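Phosphate-binding protein (Xanthomonas axonopodis pv. citri, PDB 5UB6) probably captures phosphate-type anions in the periplasm for an ABC transporter, and holds a pyrophosphate in its interlobe cleft here. Local coordinates at residues R91-L96 with A207-A212; S123-L128 with A180-D185. All coordinates share one frame; numbering follows the deposited sequence.

Interaction 1. Residues R91-L96 with A207-A212. With POP (pyrophosphate 2-), chain C.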
loop_
_atom_site.group_PDB
_atom_site.type_symbol
_atom_site.label_atom_id
_atom_site.label_comp_id
_atom_site.label_asym_id
_atom_site.label_seq_id
_atom_site.Cartn_x
_atom_site.Cartn_y
_atom_site.Cartn_z
ATOM N N ARG A 91 -2.752 -13.573 -0.311
ATOM C CA ARG A 91 -3.119 -12.904 0.924
ATOM C C ARG A 91 -1.981 -12.075 1.458
ATOM O O ARG A 91 -2.238 -11.150 2.185
ATOM C CB ARG A 91 -3.457 -13.938 1.986
ATOM C CG ARG A 91 -4.706 -14.781 1.723
ATOM C CD ARG A 91 -4.885 -15.632 2.966
ATOM N NE ARG A 91 -6.121 -16.387 3.063
ATOM C CZ ARG A 91 -6.425 -17.132 4.133
ATOM N NH1 ARG A 91 -5.581 -17.203 5.166
ATOM N NH2 ARG A 91 -7.576 -17.809 4.185
ATOM N N ASP A 92 -0.719 -12.412 1.123
ATOM C CA ASP A 92 0.443 -11.752 1.728
ATOM C C ASP A 92 1.363 -11.198 0.682
ATOM O O ASP A 92 1.320 -11.589 -0.468
ATOM C CB ASP A 92 1.241 -12.720 2.638
ATOM C CG ASP A 92 0.612 -12.923 4.036
ATOM O OD1 ASP A 92 -0.566 -12.588 4.275
ATOM O OD2 ASP A 92 1.329 -13.386 4.940
ATOM N N PHE A 93 2.203 -10.267 1.109
ATOM C CA PHE A 93 3.353 -9.863 0.309
ATOM C C PHE A 93 4.475 -9.380 1.199
ATOM O O PHE A 93 4.294 -9.244 2.435
ATOM C CB PHE A 93 2.975 -8.860 -0.828
ATOM C CG PHE A 93 2.671 -7.421 -0.393
ATOM C CD1 PHE A 93 2.296 -7.074 0.911
ATOM C CD2 PHE A 93 2.679 -6.401 -1.368
ATOM C CE1 PHE A 93 2.023 -5.770 1.231
ATOM C CE2 PHE A 93 2.383 -5.089 -1.035
ATOM C CZ PHE A 93 2.054 -4.783 0.267
ATOM N N HIS A 94 5.629 -9.123 0.580
ATOM C CA HIS A 94 6.786 -8.616 1.298
ATOM C C HIS A 94 7.555 -7.685 0.420
ATOM O O HIS A 94 7.330 -7.597 -0.768
ATOM C CB HIS A 94 7.731 -9.764 1.761
ATOM C CG HIS A 94 8.270 -10.628 0.657
ATOM N ND1 HIS A 94 7.592 -11.722 0.156
ATOM C CD2 HIS A 94 9.440 -10.571 -0.021
ATOM C CE1 HIS A 94 8.318 -12.298 -0.789
ATOM N NE2 HIS A 94 9.452 -11.625 -0.901
ATOM N N THR A 95 8.468 -6.974 1.035
ATOM C CA THR A 95 9.324 -6.077 0.295
ATOM C C THR A 95 10.633 -6.790 -0.053
ATOM O O THR A 95 11.158 -7.558 0.750
ATOM C CB THR A 95 9.544 -4.801 1.108
ATOM O OG1 THR A 95 8.361 -3.990 1.004
ATOM C CG2 THR A 95 10.699 -4.008 0.589
ATOM N N LEU A 96 11.159 -6.495 -1.237
ATOM C CA LEU A 96 12.521 -6.873 -1.574
ATOM C C LEU A 96 13.375 -5.673 -1.975
ATOM O O LEU A 96 12.889 -4.694 -2.522
ATOM C CB LEU A 96 12.559 -7.990 -2.628
ATOM C CG LEU A 96 11.708 -7.849 -3.884
ATOM C CD1 LEU A 96 12.348 -6.887 -4.866
ATOM C CD2 LEU A 96 11.456 -9.210 -4.526
ATOM N N ALA A 207 10.101 -9.737 6.100
ATOM C CA ALA A 207 9.056 -10.676 6.514
ATOM C C ALA A 207 7.742 -10.237 5.840
ATOM O O ALA A 207 7.590 -9.038 5.498
ATOM C CB ALA A 207 8.920 -10.636 8.028
ATOM N N PRO A 208 6.822 -11.186 5.586
ATOM C CA PRO A 208 5.574 -10.800 4.887
ATOM C C PRO A 208 4.548 -10.181 5.784
ATOM O O PRO A 208 4.538 -10.444 6.993
ATOM C CB PRO A 208 5.030 -12.132 4.370
ATOM C CG PRO A 208 5.529 -13.101 5.380
ATOM C CD PRO A 208 6.917 -12.640 5.738
ATOM N N VAL A 209 3.660 -9.397 5.162
ATOM C CA VAL A 209 2.511 -8.837 5.852
ATOM C C VAL A 209 1.282 -9.134 5.015
ATOM O O VAL A 209 1.407 -9.483 3.840
ATOM C CB VAL A 209 2.640 -7.316 6.146
ATOM C CG1 VAL A 209 3.857 -7.046 7.025
ATOM C CG2 VAL A 209 2.721 -6.539 4.863
ATOM N N PRO A 210 0.088 -9.004 5.617
ATOM C CA PRO A 210 -1.101 -9.169 4.794
ATOM C C PRO A 210 -1.127 -8.089 3.723
ATOM O O PRO A 210 -0.755 -6.950 3.989
ATOM C CB PRO A 210 -2.257 -9.029 5.780
ATOM C CG PRO A 210 -1.646 -9.189 7.132
ATOM C CD PRO A 210 -0.265 -8.600 6.979
ATOM N N ARG A 211 -1.574 -8.502 2.552
ATOM C CA ARG A 211 -1.498 -7.720 1.328
ATOM C C ARG A 211 -2.339 -6.431 1.385
ATOM O O ARG A 211 -1.847 -5.333 1.053
ATOM C CB ARG A 211 -1.955 -8.626 0.170
ATOM C CG ARG A 211 -1.979 -7.997 -1.208
ATOM C CD ARG A 211 -0.592 -7.802 -1.769
ATOM N NE ARG A 211 -0.664 -7.198 -3.096
ATOM C CZ ARG A 211 -0.747 -5.895 -3.271
ATOM N NH1 ARG A 211 -0.774 -5.114 -2.212
ATOM N NH2 ARG A 211 -0.821 -5.376 -4.489
ATOM N N ALA A 212 -3.583 -6.545 1.831
ATOM C CA ALA A 212 -4.530 -5.404 1.816
ATOM C C ALA A 212 -5.701 -5.571 2.769
ATOM O O ALA A 212 -6.006 -6.680 3.289
ATOM C CB ALA A 212 -5.041 -5.166 0.391
HETATM P P1 POP C . 0.212 -0.819 -4.185
HETATM O O1 POP C . -0.887 0.137 -3.729
HETATM O O2 POP C . -0.104 -2.223 -4.671
HETATM O O3 POP C . 1.250 -0.146 -5.017
HETATM O O POP C . 0.912 -1.246 -2.822
HETATM P P2 POP C . 1.937 -0.430 -1.916
HETATM O O4 POP C . 1.113 0.193 -0.757
HETATM O O5 POP C . 2.860 -1.520 -1.475
HETATM O O6 POP C . 2.607 0.737 -2.698
#
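The strand pair that probably forms part of the interlobe hinge, beside the anion pocket of this periplasmic binding protein, is a short antiparallel ladder in which Phe-93 pairs with Val-209. Phe-93 N donates to Val-209 O at 3.0 Å and Val-209 N to Phe-93 O at 2.8 Å, each donor nearly in line with the C=O it meets. Two residues further along, Arg-211 N donates to Arg-91 O, tilted 27° from that carbonyl's plane. On the face both side chains share, CG2 of Val-209 meets CE1 of the Phe-93 ring at 3.8 Å. In the conformer given, one of two modelled, Arg-211 lays its chain over one face of that ring: CD sits 3.8 Å from the ring centroid, a CH-pi contact, and the guanidinium stacks flat with planes 15° apart. A bend at chi2 (73°) brings the chain across the ring and carries NH2 to pyrophosphate O2, a fairly long bond of 3.2 Å. Phe-93 thus supports the guanidinium, its edge near O5. Asp-92 packs by OD2 against CB of Pro-208, and its salt bridge is to Arg-264. Such paired crossing strands beside ligand-binding residues characterise the two-lobed periplasmic binding protein fold.

Interaction 2. Residues S123-L128 with A180-D185. With POP (pyrophosphate 2-), chain C.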
loop_
_atom_site.group_PDB
_atom_site.type_symbol
_atom_site.label_atom_id
_atom_site.label_comp_id
_atom_site.label_asym_id
_atom_site.label_seq_id
_atom_site.Cartn_x
_atom_site.Cartn_y
_atom_site.Cartn_z
ATOM N N SER A 123 3.323 4.367 0.738
ATOM C CA SER A 123 3.498 3.067 0.079
ATOM C C SER A 123 3.892 2.079 1.135
ATOM O O SER A 123 4.869 2.337 1.877
ATOM C CB SER A 123 4.588 3.099 -0.987
ATOM O OG SER A 123 4.713 1.826 -1.568
ATOM N N THR A 124 3.145 0.972 1.239
ATOM C CA THR A 124 3.518 -0.082 2.173
ATOM C C THR A 124 4.819 -0.748 1.766
ATOM O O THR A 124 5.767 -0.759 2.532
ATOM C CB THR A 124 2.409 -1.138 2.329
ATOM O OG1 THR A 124 1.249 -0.528 2.923
ATOM C CG2 THR A 124 2.879 -2.289 3.203
ATOM N N SER A 125 4.846 -1.298 0.561
ATOM C CA SER A 125 5.970 -2.065 0.098
ATOM C C SER A 125 7.111 -1.193 -0.409
ATOM O O SER A 125 8.239 -1.672 -0.558
ATOM C CB SER A 125 5.545 -3.059 -1.001
ATOM O OG SER A 125 5.293 -2.359 -2.211
ATOM N N GLY A 126 6.816 0.056 -0.739
ATOM C CA GLY A 126 7.833 0.951 -1.338
ATOM C C GLY A 126 8.366 2.019 -0.436
ATOM O O GLY A 126 9.238 2.816 -0.854
ATOM N N TYR A 127 7.829 2.075 0.783
ATOM C CA TYR A 127 8.295 3.045 1.784
ATOM C C TYR A 127 8.290 2.519 3.227
ATOM O O TYR A 127 9.322 2.499 3.868
ATOM C CB TYR A 127 7.513 4.355 1.664
ATOM C CG TYR A 127 7.943 5.411 2.644
ATOM C CD1 TYR A 127 9.037 6.194 2.374
ATOM C CD2 TYR A 127 7.253 5.615 3.838
ATOM C CE1 TYR A 127 9.454 7.170 3.260
ATOM C CE2 TYR A 127 7.631 6.587 4.733
ATOM C CZ TYR A 127 8.744 7.362 4.445
ATOM O OH TYR A 127 9.194 8.326 5.307
ATOM N N LEU A 128 7.139 2.067 3.710
ATOM C CA LEU A 128 6.977 1.755 5.118
ATOM C C LEU A 128 7.738 0.498 5.510
ATOM O O LEU A 128 8.464 0.529 6.479
ATOM C CB LEU A 128 5.506 1.628 5.499
ATOM C CG LEU A 128 4.734 2.935 5.366
ATOM C CD1 LEU A 128 3.244 2.654 5.384
ATOM C CD2 LEU A 128 5.124 3.974 6.418
ATOM N N ALA A 180 13.595 -0.581 -3.748
ATOM C CA ALA A 180 12.617 -1.335 -2.914
ATOM C C ALA A 180 11.295 -1.473 -3.660
ATOM O O ALA A 180 10.725 -0.487 -4.122
ATOM C CB ALA A 180 12.362 -0.620 -1.608
ATOM N N LEU A 181 10.873 -2.717 -3.811
ATOM C CA LEU A 181 9.609 -3.099 -4.438
ATOM C C LEU A 181 9.068 -4.319 -3.720
ATOM O O LEU A 181 9.853 -5.046 -3.100
ATOM C CB LEU A 181 9.848 -3.539 -5.886
ATOM C CG LEU A 181 9.964 -2.510 -6.980
ATOM C CD1 LEU A 181 9.789 -3.251 -8.294
ATOM C CD2 LEU A 181 8.953 -1.382 -6.861
ATOM N N SER A 182 7.749 -4.550 -3.845
ATOM C CA SER A 182 7.111 -5.778 -3.330
ATOM C C SER A 182 7.485 -6.925 -4.248
ATOM O O SER A 182 7.811 -6.698 -5.419
ATOM C CB SER A 182 5.586 -5.674 -3.261
ATOM O OG SER A 182 5.029 -5.816 -4.533
ATOM N N ASN A 183 7.466 -8.136 -3.700
ATOM C CA ASN A 183 7.704 -9.332 -4.489
ATOM C C ASN A 183 6.744 -9.392 -5.656
ATOM O O ASN A 183 7.086 -9.862 -6.722
ATOM C CB ASN A 183 7.612 -10.597 -3.630
ATOM C CG ASN A 183 6.237 -10.756 -2.940
ATOM O OD1 ASN A 183 5.692 -9.831 -2.339
ATOM N ND2 ASN A 183 5.702 -11.933 -3.030
ATOM N N VAL A 184 5.537 -8.909 -5.448
ATOM C CA VAL A 184 4.526 -8.924 -6.478
ATOM C C VAL A 184 4.837 -7.915 -7.596
ATOM O O VAL A 184 4.643 -8.209 -8.770
ATOM C CB VAL A 184 3.125 -8.624 -5.876
ATOM C CG1 VAL A 184 2.072 -8.456 -6.989
ATOM C CG2 VAL A 184 2.719 -9.747 -4.926
ATOM N N ASP A 185 5.302 -6.730 -7.238
ATOM C CA ASP A 185 5.707 -5.750 -8.258
ATOM C C ASP A 185 6.903 -6.245 -9.055
ATOM O O ASP A 185 6.995 -6.023 -10.243
ATOM C CB ASP A 185 5.975 -4.408 -7.617
ATOM C CG ASP A 185 4.718 -3.784 -7.083
ATOM O OD1 ASP A 185 3.635 -4.058 -7.653
ATOM O OD2 ASP A 185 4.797 -3.013 -6.111
HETATM P P1 POP C . 0.212 -0.819 -4.185
HETATM O O1 POP C . -0.887 0.137 -3.729
HETATM O O2 POP C . -0.104 -2.223 -4.671
HETATM O O3 POP C . 1.250 -0.146 -5.017
HETATM O O POP C . 0.912 -1.246 -2.822
HETATM P P2 POP C . 1.937 -0.430 -1.916
HETATM O O4 POP C . 1.113 0.193 -0.757
HETATM O O5 POP C . 2.860 -1.520 -1.475
HETATM O O6 POP C . 2.607 0.737 -2.698
#
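Helix 124-128 runs nearly antiparallel to strand 180-182, their short axes at 151° and 6.5 Å apart at closest approach, with Ser-125 and Gly-126 facing Ser-182 and Leu-181. This is an anion site at a helix N-terminus, as in other phosphate-type binding proteins of the periplasm. Across the contact, CB of Ser-125 presses on CB of Ser-182 at 3.5 Å, a tight fit between two small side chains. The same Ser-125 grips pyrophosphate O5 twice, through its backbone N at 2.9 Å and through OG at 2.7 Å; chi1 of 74° holds OG over its own backbone, where both donors can converge on one oxygen. Thr-124 N donates to O4, and Ser-123 OG gives its proton to O6 while accepting from Gly-126 N as the helix N-cap. With two backbone N-H groups pointing at this phosphate, the helix end would be expected to favour its negative charge. Ser-182 is an N-cap too, its OG accepting from Asp-185 N at 2.9 Å at the start of the weakly bonded helix that follows. Asp-185 points toward helix 124-128, and its carboxylate is salt-bridged to Lys-164, itself a pyrophosphate ligand. OD2 of Asp-185 stays 4.0 Å from OG of Ser-125.

How the interactions relate
The centres of the two contacts lie 9 Å apart, with the bound pyrophosphate touching both. In chain order 91-96 comes first, then 123-128 and 180-185, and 207-212 last, so interaction 2 is nested inside the loop that interaction 1 closes. Strands 92-100 and 178-182 are antiparallel neighbours, joined where Leu-96 N meets Leu-181 O at 2.7 Å, and Thr-95 OG1 reaches Ser-125 O at the start of helix 124-136. Phe-93 packs on Ser-182 as well. The crossing strands and the helix end thereby line one part of the anion site together: Arg-211, in the conformer given, approaches one phosphate and the serine-rich helix start the other, with Thr-66 and Lys-164 completing the grip.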